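Local coordinates for NAD nucleotidase (PDB 3ZTV), which hydrolyses NAD to adenosine and nicotinamide riboside in the periplasm, acting as both a pyrophosphatase and a zinc-dependent 5'-nucleotidase, at residues P27-I32 and Q38-I43; N162-V165 and S169-K172; V276-S279 and I283-I286. One frame throughout, in Å; residues are numbered along the deposited sequence.

Contact 1: residues P27-I32 and Q38-I43; sequences PHETRI and QTKVDI
The two-stranded antiparallel hairpin 28-34/37-43 is laced here by paired backbone bonds at His28-Ile43, Thr30-Val41 and Ile32-Thr39, Ile43 N to His28 O being 2.8 Å. On the face carrying these six side chains, His28 has CG between its backbone N and carbonyl carbon (chi1 67°), and Ile43 CG1 lies over one face of the ring, 4.1 Å from its centroid, in a CH-pi contact. Ile43 CD1 continues to Thr30 CG2 at 3.7 Å; Ile32 CD1 crosses to Val41 CG1 at 3.8 Å. The other face is charged. Water 1 donates a hydrogen bond to Glu29 OE2 (2.6 Å) and accepts one from Lys40 NZ (2.8 Å), bridging the two across a long salt bridge. Glu29 OE1 and Asp42 OD1 share Lys299. Alongside Lys40 runs Arg31, whose NH1 reaches Gln38 OE1 at 3.2 Å; the oxygen sits in the guanidinium plane, though the amide itself is turned 76° from it. Trp309 makes a cation-pi contact with Lys40. His28 lies about 9 Å, side chain to side chain, from the zinc ligand His22: a regular beta hairpin beside the dimetal site of a calcineurin-like phosphoesterase domain.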
loop_
_atom_site.group_PDB
_atom_site.type_symbol
_atom_site.label_atom_id
_atom_site.label_comp_id
_atom_site.label_asym_id
_atom_site.label_seq_id
_atom_site.Cartn_x
_atom_site.Cartn_y
_atom_site.Cartn_z
ATOM N N PRO A 27 30.424 -25.485 -9.762
ATOM C CA PRO A 27 30.420 -24.698 -10.999
ATOM C C PRO A 27 29.368 -25.224 -11.976
ATOM O O PRO A 27 28.867 -26.347 -11.799
ATOM C CB PRO A 27 31.831 -24.928 -11.570
ATOM C CG PRO A 27 32.657 -25.305 -10.384
ATOM C CD PRO A 27 31.730 -26.133 -9.533
ATOM N N HIS A 28 29.024 -24.430 -12.984
ATOM C CA HIS A 28 28.170 -24.907 -14.065
ATOM C C HIS A 28 28.691 -24.393 -15.408
ATOM O O HIS A 28 29.501 -23.466 -15.465
ATOM C CB HIS A 28 26.698 -24.536 -13.831
ATOM C CG HIS A 28 26.423 -23.067 -13.900
ATOM N ND1 HIS A 28 26.695 -22.204 -12.858
ATOM C CD2 HIS A 28 25.882 -22.308 -14.883
ATOM C CE1 HIS A 28 26.346 -20.977 -13.201
ATOM N NE2 HIS A 28 25.850 -21.012 -14.423
ATOM N N GLU A 29 28.225 -24.996 -16.492
ATOM C CA GLU A 29 28.724 -24.645 -17.811
ATOM C C GLU A 29 28.003 -23.431 -18.397
ATOM O O GLU A 29 26.802 -23.235 -18.172
ATOM C CB GLU A 29 28.574 -25.849 -18.736
ATOM C CG GLU A 29 29.229 -25.709 -20.089
ATOM C CD GLU A 29 29.132 -26.995 -20.886
ATOM O OE1 GLU A 29 29.975 -27.891 -20.678
ATOM O OE2 GLU A 29 28.192 -27.113 -21.698
ATOM N N THR A 30 28.744 -22.606 -19.132
ATOM C CA THR A 30 28.148 -21.538 -19.918
ATOM C C THR A 30 28.945 -21.383 -21.218
ATOM O O THR A 30 29.991 -22.013 -21.386
ATOM C CB THR A 30 28.108 -20.204 -19.132
ATOM O OG1 THR A 30 27.167 -19.311 -19.741
ATOM C CG2 THR A 30 29.479 -19.548 -19.110
ATOM N N ARG A 31 28.456 -20.555 -22.131
ATOM C CA ARG A 31 29.163 -20.327 -23.384
ATOM C C ARG A 31 29.529 -18.861 -23.558
ATOM O O ARG A 31 28.713 -17.972 -23.294
ATOM C CB ARG A 31 28.322 -20.814 -24.564
ATOM C CG ARG A 31 27.985 -22.291 -24.497
ATOM C CD ARG A 31 27.324 -22.755 -25.776
ATOM N NE ARG A 31 26.748 -24.086 -25.634
ATOM C CZ ARG A 31 26.200 -24.766 -26.635
ATOM N NH1 ARG A 31 26.163 -24.237 -27.849
ATOM N NH2 ARG A 31 25.695 -25.972 -26.420
ATOM N N ILE A 32 30.767 -18.623 -23.981
ATOM C CA ILE A 32 31.263 -17.277 -24.226
ATOM C C ILE A 32 31.868 -17.196 -25.621
ATOM O O ILE A 32 32.160 -18.219 -26.248
ATOM C CB ILE A 32 32.353 -16.877 -23.203
ATOM C CG1 ILE A 32 33.530 -17.856 -23.250
ATOM C CG2 ILE A 32 31.759 -16.790 -21.789
ATOM C CD1 ILE A 32 34.667 -17.492 -22.319
ATOM N N GLN A 38 32.802 -19.436 -30.300
ATOM C CA GLN A 38 31.963 -19.887 -29.196
ATOM C C GLN A 38 32.672 -20.992 -28.428
ATOM O O GLN A 38 33.148 -21.971 -29.011
ATOM C CB GLN A 38 30.593 -20.362 -29.676
ATOM C CG GLN A 38 29.755 -20.979 -28.565
ATOM C CD GLN A 38 28.275 -20.696 -28.713
ATOM O OE1 GLN A 38 27.482 -21.595 -29.004
ATOM N NE2 GLN A 38 27.889 -19.442 -28.498
ATOM N N THR A 39 32.737 -20.821 -27.114
ATOM C CA THR A 39 33.566 -21.641 -26.253
ATOM C C THR A 39 32.779 -22.032 -25.012
ATOM O O THR A 39 32.192 -21.170 -24.340
ATOM C CB THR A 39 34.837 -20.865 -25.846
ATOM O OG1 THR A 39 35.501 -20.387 -27.025
ATOM C CG2 THR A 39 35.788 -21.735 -25.048
ATOM N N LYS A 40 32.747 -23.326 -24.714
ATOM C CA LYS A 40 32.145 -23.810 -23.479
ATOM C C LYS A 40 33.172 -23.698 -22.371
ATOM O O LYS A 40 34.319 -24.126 -22.530
ATOM C CB LYS A 40 31.712 -25.272 -23.612
ATOM C CG LYS A 40 30.461 -25.518 -24.442
ATOM C CD LYS A 40 30.124 -27.009 -24.485
ATOM C CE LYS A 40 28.810 -27.268 -25.207
ATOM N NZ LYS A 40 28.493 -28.724 -25.242
ATOM N N VAL A 41 32.751 -23.113 -21.250
ATOM C CA VAL A 41 33.599 -22.930 -20.078
ATOM C C VAL A 41 32.782 -23.230 -18.824
ATOM O O VAL A 41 31.551 -23.285 -18.885
ATOM C CB VAL A 41 34.144 -21.483 -19.991
ATOM C CG1 VAL A 41 34.929 -21.138 -21.250
ATOM C CG2 VAL A 41 33.010 -20.477 -19.758
ATOM N N ASP A 42 33.468 -23.449 -17.704
ATOM C CA ASP A 42 32.805 -23.584 -16.413
ATOM C C ASP A 42 32.920 -22.285 -15.628
ATOM O O ASP A 42 33.988 -21.656 -15.614
ATOM C CB ASP A 42 33.416 -24.728 -15.605
ATOM C CG ASP A 42 33.126 -26.086 -16.215
ATOM O OD1 ASP A 42 32.004 -26.275 -16.728
ATOM O OD2 ASP A 42 34.028 -26.947 -16.205
ATOM N N ILE A 43 31.820 -21.888 -14.985
ATOM C CA ILE A 43 31.790 -20.697 -14.136
ATOM C C ILE A 43 31.178 -21.000 -12.780
ATOM O O ILE A 43 30.425 -21.960 -12.612
ATOM C CB ILE A 43 30.986 -19.537 -14.771
ATOM C CG1 ILE A 43 29.597 -20.002 -15.227
ATOM C CG2 ILE A 43 31.750 -18.921 -15.933
ATOM C CD1 ILE A 43 28.640 -18.858 -15.562
HETATM O O HOH W 1 27.425 -29.353 -22.786
#

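Contact 2: residues N162-V165 and S169-K172; sequences NKTV and SPGK
Pro170 turns its ring toward the helix 162-167 and sets CD against the carbonyl oxygen of Thr164, with CD 3.3 Å from Thr164 O. The approach is well off the carbonyl direction, the angle at O between C and CD being about 126°. Next along the ring, Pro170 CG leans on the backbone of Val165, 4.1 Å from its CA, while the Val165 side chain starts out the other way. Thr164 divides its two branches: with chi1 at -56°, OG1 sits beside the backbone N and bonds to Thr160 O, just ahead of the helix, leaving the methyl CG2 beside the carbonyl carbon, 4.4 Å from Pro170 CG. Phe105 and Phe176 touch both Thr164 and Pro170 and fill in around the pair. The Thr164 side chain also touches Asn102, a ligand of one zinc ion, and its neighbour Lys163 forms a salt bridge with Asp226, another ligand of that metal. Without an N-H to offer, Pro170 meets the helix through carbon alone; CD, bonded to the amide nitrogen, is probably slightly positive, so its seat against a carbonyl oxygen would be van der Waals packing with a mild electrostatic pull.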
loop_
_atom_site.group_PDB
_atom_site.type_symbol
_atom_site.label_atom_id
_atom_site.label_comp_id
_atom_site.label_asym_id
_atom_site.label_seq_id
_atom_site.Cartn_x
_atom_site.Cartn_y
_atom_site.Cartn_z
ATOM N N ASN A 162 4.295 -9.898 -4.030
ATOM C CA ASN A 162 3.333 -10.715 -4.771
ATOM C C ASN A 162 3.915 -12.062 -5.213
ATOM O O ASN A 162 3.277 -13.104 -5.083
ATOM C CB ASN A 162 2.789 -9.962 -5.992
ATOM C CG ASN A 162 1.930 -8.767 -5.618
ATOM O OD1 ASN A 162 1.409 -8.675 -4.510
ATOM N ND2 ASN A 162 1.765 -7.853 -6.565
ATOM N N LYS A 163 5.134 -12.044 -5.733
ATOM C CA LYS A 163 5.770 -13.268 -6.207
ATOM C C LYS A 163 5.918 -14.305 -5.081
ATOM O O LYS A 163 5.708 -15.508 -5.289
ATOM C CB LYS A 163 7.131 -12.950 -6.835
ATOM C CG LYS A 163 7.849 -14.176 -7.373
ATOM C CD LYS A 163 9.158 -13.803 -8.051
ATOM C CE LYS A 163 8.932 -13.053 -9.360
ATOM N NZ LYS A 163 10.209 -12.925 -10.131
ATOM N N THR A 164 6.272 -13.845 -3.885
ATOM C CA THR A 164 6.438 -14.738 -2.740
ATOM C C THR A 164 5.089 -15.274 -2.264
ATOM O O THR A 164 4.914 -16.486 -2.089
ATOM C CB THR A 164 7.185 -14.045 -1.578
ATOM O OG1 THR A 164 8.440 -13.554 -2.058
ATOM C CG2 THR A 164 7.440 -15.024 -0.429
ATOM N N VAL A 165 4.136 -14.373 -2.067
ATOM C CA VAL A 165 2.813 -14.752 -1.583
ATOM C C VAL A 165 2.114 -15.700 -2.559
ATOM O O VAL A 165 1.513 -16.700 -2.143
ATOM C CB VAL A 165 1.947 -13.495 -1.325
ATOM C CG1 VAL A 165 0.477 -13.865 -1.088
ATOM C CG2 VAL A 165 2.501 -12.720 -0.148
ATOM N N SER A 169 5.353 -20.458 -0.747
ATOM C CA SER A 169 4.427 -21.009 0.246
ATOM C C SER A 169 4.618 -20.460 1.666
ATOM O O SER A 169 4.716 -21.232 2.626
ATOM C CB SER A 169 4.497 -22.544 0.263
ATOM O OG SER A 169 4.202 -23.074 -1.016
ATOM N N PRO A 170 4.650 -19.124 1.816
ATOM C CA PRO A 170 4.749 -18.628 3.192
ATOM C C PRO A 170 3.506 -18.967 4.024
ATOM O O PRO A 170 2.390 -19.012 3.502
ATOM C CB PRO A 170 4.846 -17.108 3.000
ATOM C CG PRO A 170 4.115 -16.857 1.745
ATOM C CD PRO A 170 4.489 -18.017 0.855
ATOM N N GLY A 171 3.705 -19.198 5.312
ATOM C CA GLY A 171 2.587 -19.466 6.200
ATOM C C GLY A 171 1.730 -18.230 6.431
ATOM O O GLY A 171 2.183 -17.099 6.235
ATOM N N LYS A 172 0.491 -18.433 6.868
ATOM C CA LYS A 172 -0.449 -17.328 7.049
ATOM C C LYS A 172 -0.042 -16.381 8.177
ATOM O O LYS A 172 -0.511 -15.243 8.237
ATOM C CB LYS A 172 -1.871 -17.858 7.289
ATOM C CG LYS A 172 -2.143 -18.364 8.710
ATOM C CD LYS A 172 -1.244 -19.529 9.085
ATOM C CE LYS A 172 -1.725 -20.253 10.340
ATOM N NZ LYS A 172 -1.645 -19.426 11.584
#

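Contact 3: residues V276-S279 and I283-I286; sequences VKFS and IASI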
loop_
_atom_site.group_PDB
_atom_site.type_symbol
_atom_site.label_atom_id
_atom_site.label_comp_id
_atom_site.label_asym_id
_atom_site.label_seq_id
_atom_site.Cartn_x
_atom_site.Cartn_y
_atom_site.Cartn_z
ATOM N N VAL A 276 32.398 2.710 -2.686
ATOM C CA VAL A 276 31.534 3.873 -2.505
ATOM C C VAL A 276 32.128 4.855 -1.513
ATOM O O VAL A 276 32.474 4.478 -0.392
ATOM C CB VAL A 276 30.141 3.469 -1.986
ATOM C CG1 VAL A 276 29.259 4.712 -1.818
ATOM C CG2 VAL A 276 29.487 2.453 -2.918
ATOM N N LYS A 277 32.238 6.117 -1.920
ATOM C CA LYS A 277 32.611 7.176 -0.993
ATOM C C LYS A 277 31.365 7.988 -0.652
ATOM O O LYS A 277 30.585 8.349 -1.531
ATOM C CB LYS A 277 33.697 8.079 -1.578
ATOM C CG LYS A 277 34.093 9.211 -0.628
ATOM C CD LYS A 277 35.274 10.022 -1.136
ATOM C CE LYS A 277 35.618 11.130 -0.145
ATOM N NZ LYS A 277 36.873 11.849 -0.504
ATOM N N PHE A 278 31.173 8.249 0.634
ATOM C CA PHE A 278 30.065 9.080 1.090
ATOM C C PHE A 278 30.592 10.431 1.558
ATOM O O PHE A 278 31.554 10.494 2.325
ATOM C CB PHE A 278 29.324 8.405 2.245
ATOM C CG PHE A 278 28.599 7.134 1.868
ATOM C CD1 PHE A 278 27.300 7.179 1.381
ATOM C CD2 PHE A 278 29.199 5.898 2.039
ATOM C CE1 PHE A 278 26.623 6.016 1.052
ATOM C CE2 PHE A 278 28.525 4.730 1.706
ATOM C CZ PHE A 278 27.229 4.795 1.214
ATOM N N SER A 279 29.956 11.504 1.102
ATOM C CA SER A 279 30.255 12.837 1.610
ATOM C C SER A 279 29.776 12.938 3.059
ATOM O O SER A 279 29.027 12.077 3.528
ATOM C CB SER A 279 29.549 13.888 0.759
ATOM O OG SER A 279 28.150 13.869 1.012
ATOM N N ILE A 283 26.031 11.754 0.687
ATOM C CA ILE A 283 25.862 11.580 -0.756
ATOM C C ILE A 283 26.901 10.581 -1.281
ATOM O O ILE A 283 28.093 10.728 -1.010
ATOM C CB ILE A 283 26.010 12.918 -1.496
ATOM C CG1 ILE A 283 24.977 13.932 -0.985
ATOM C CG2 ILE A 283 25.911 12.703 -3.006
ATOM C CD1 ILE A 283 23.543 13.502 -1.186
ATOM N N ALA A 284 26.446 9.547 -1.995
ATOM C CA ALA A 284 27.330 8.489 -2.486
ATOM C C ALA A 284 27.946 8.822 -3.843
ATOM O O ALA A 284 27.275 9.352 -4.722
ATOM C CB ALA A 284 26.564 7.164 -2.569
ATOM N N SER A 285 29.221 8.461 -3.995
ATOM C CA SER A 285 29.915 8.494 -5.281
ATOM C C SER A 285 30.696 7.197 -5.442
ATOM O O SER A 285 31.081 6.567 -4.452
ATOM C CB SER A 285 30.862 9.688 -5.362
ATOM O OG SER A 285 31.749 9.691 -4.270
ATOM N N ILE A 286 30.937 6.814 -6.690
ATOM C CA ILE A 286 31.579 5.538 -7.004
ATOM C C ILE A 286 33.090 5.686 -7.207
ATOM O O ILE A 286 33.540 6.536 -7.977
ATOM C CB ILE A 286 30.951 4.914 -8.267
ATOM C CG1 ILE A 286 29.437 4.738 -8.076
ATOM C CG2 ILE A 286 31.639 3.585 -8.615
ATOM C CD1 ILE A 286 29.051 4.043 -6.773
#
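Lys277 and Ser285 face each other as a hydrogen-bonded antiparallel pair: Lys277 N donates to Ser285 O at 2.8 Å, and Ser285 N returns the bond to Lys277 O at the same 2.8 Å. Toward the turn a second couple takes over, now with a side chain as one of the acceptors. Ser279 N donates to Ile283 O at 2.9 Å, whereas Ile283 N donates not to the Ser279 carbonyl but to the hydroxyl, Ser279 OG, at 3.0 Å with an N-H...O angle of 158°. That bond depends on the serine torsion: chi1 of 72° tucks OG between the backbone N and the carbonyl carbon, facing the returning chain and only 3.4 Å from Ile283 CB. Glu281, within the turn, adds a weak hydrogen bond to the same hydroxyl.

This is the tip of the beta hairpin 270-278/284-295, two neighbouring strands of the mixed sheet that also holds strand 11-18, with which 270-278 pairs through backbone bonds of Val276 with Leu13 and Phe278 with Val11.

On the face of Val276, Phe278 and Ala284 the contact is apolar. Val276 CG1, anti to the backbone N (chi1 -180°), points to the Ala284 methyl, 3.7 Å from its CB, and also lies over one face of the Phe278 ring near the rim. Ala284 CB meets that ring obliquely, 3.8 Å from Phe278 CE1. The other valine branch, CG2, reaches Ile286 CD1 at 4.2 Å. Phe260, on strand 258-263 of the second sheet, touches both Ala284 and Ile286, joining the hairpin to the sheet-on-sheet packing of the phosphoesterase fold. On the reverse face Lys277 runs out fully extended, its amino end leading away from the partner strand.

From the N terminus, contact 1 comes first, closing the hairpin 28-34/37-43, with five residues between its segments. In contact 2 the loop leading to strand 174-176 comes back against residues 162-165 of the helix 162-167, and contact 3 closes the turn between strands 270-278 and 284-295. All are local closures in series; none nests in or crosses another. Contacts 1 and 2 lie on opposite sides of the chain's centre, centres 34 Å apart, and each has residues near the zinc site. Contact 3 lies away from the annotated sites, with no touch to either. Yet its strand 284-295, interrupted by a bulge or short loop, runs on to Met295, which packs on Val41 and Ile43 of contact 1, and so links the two regions.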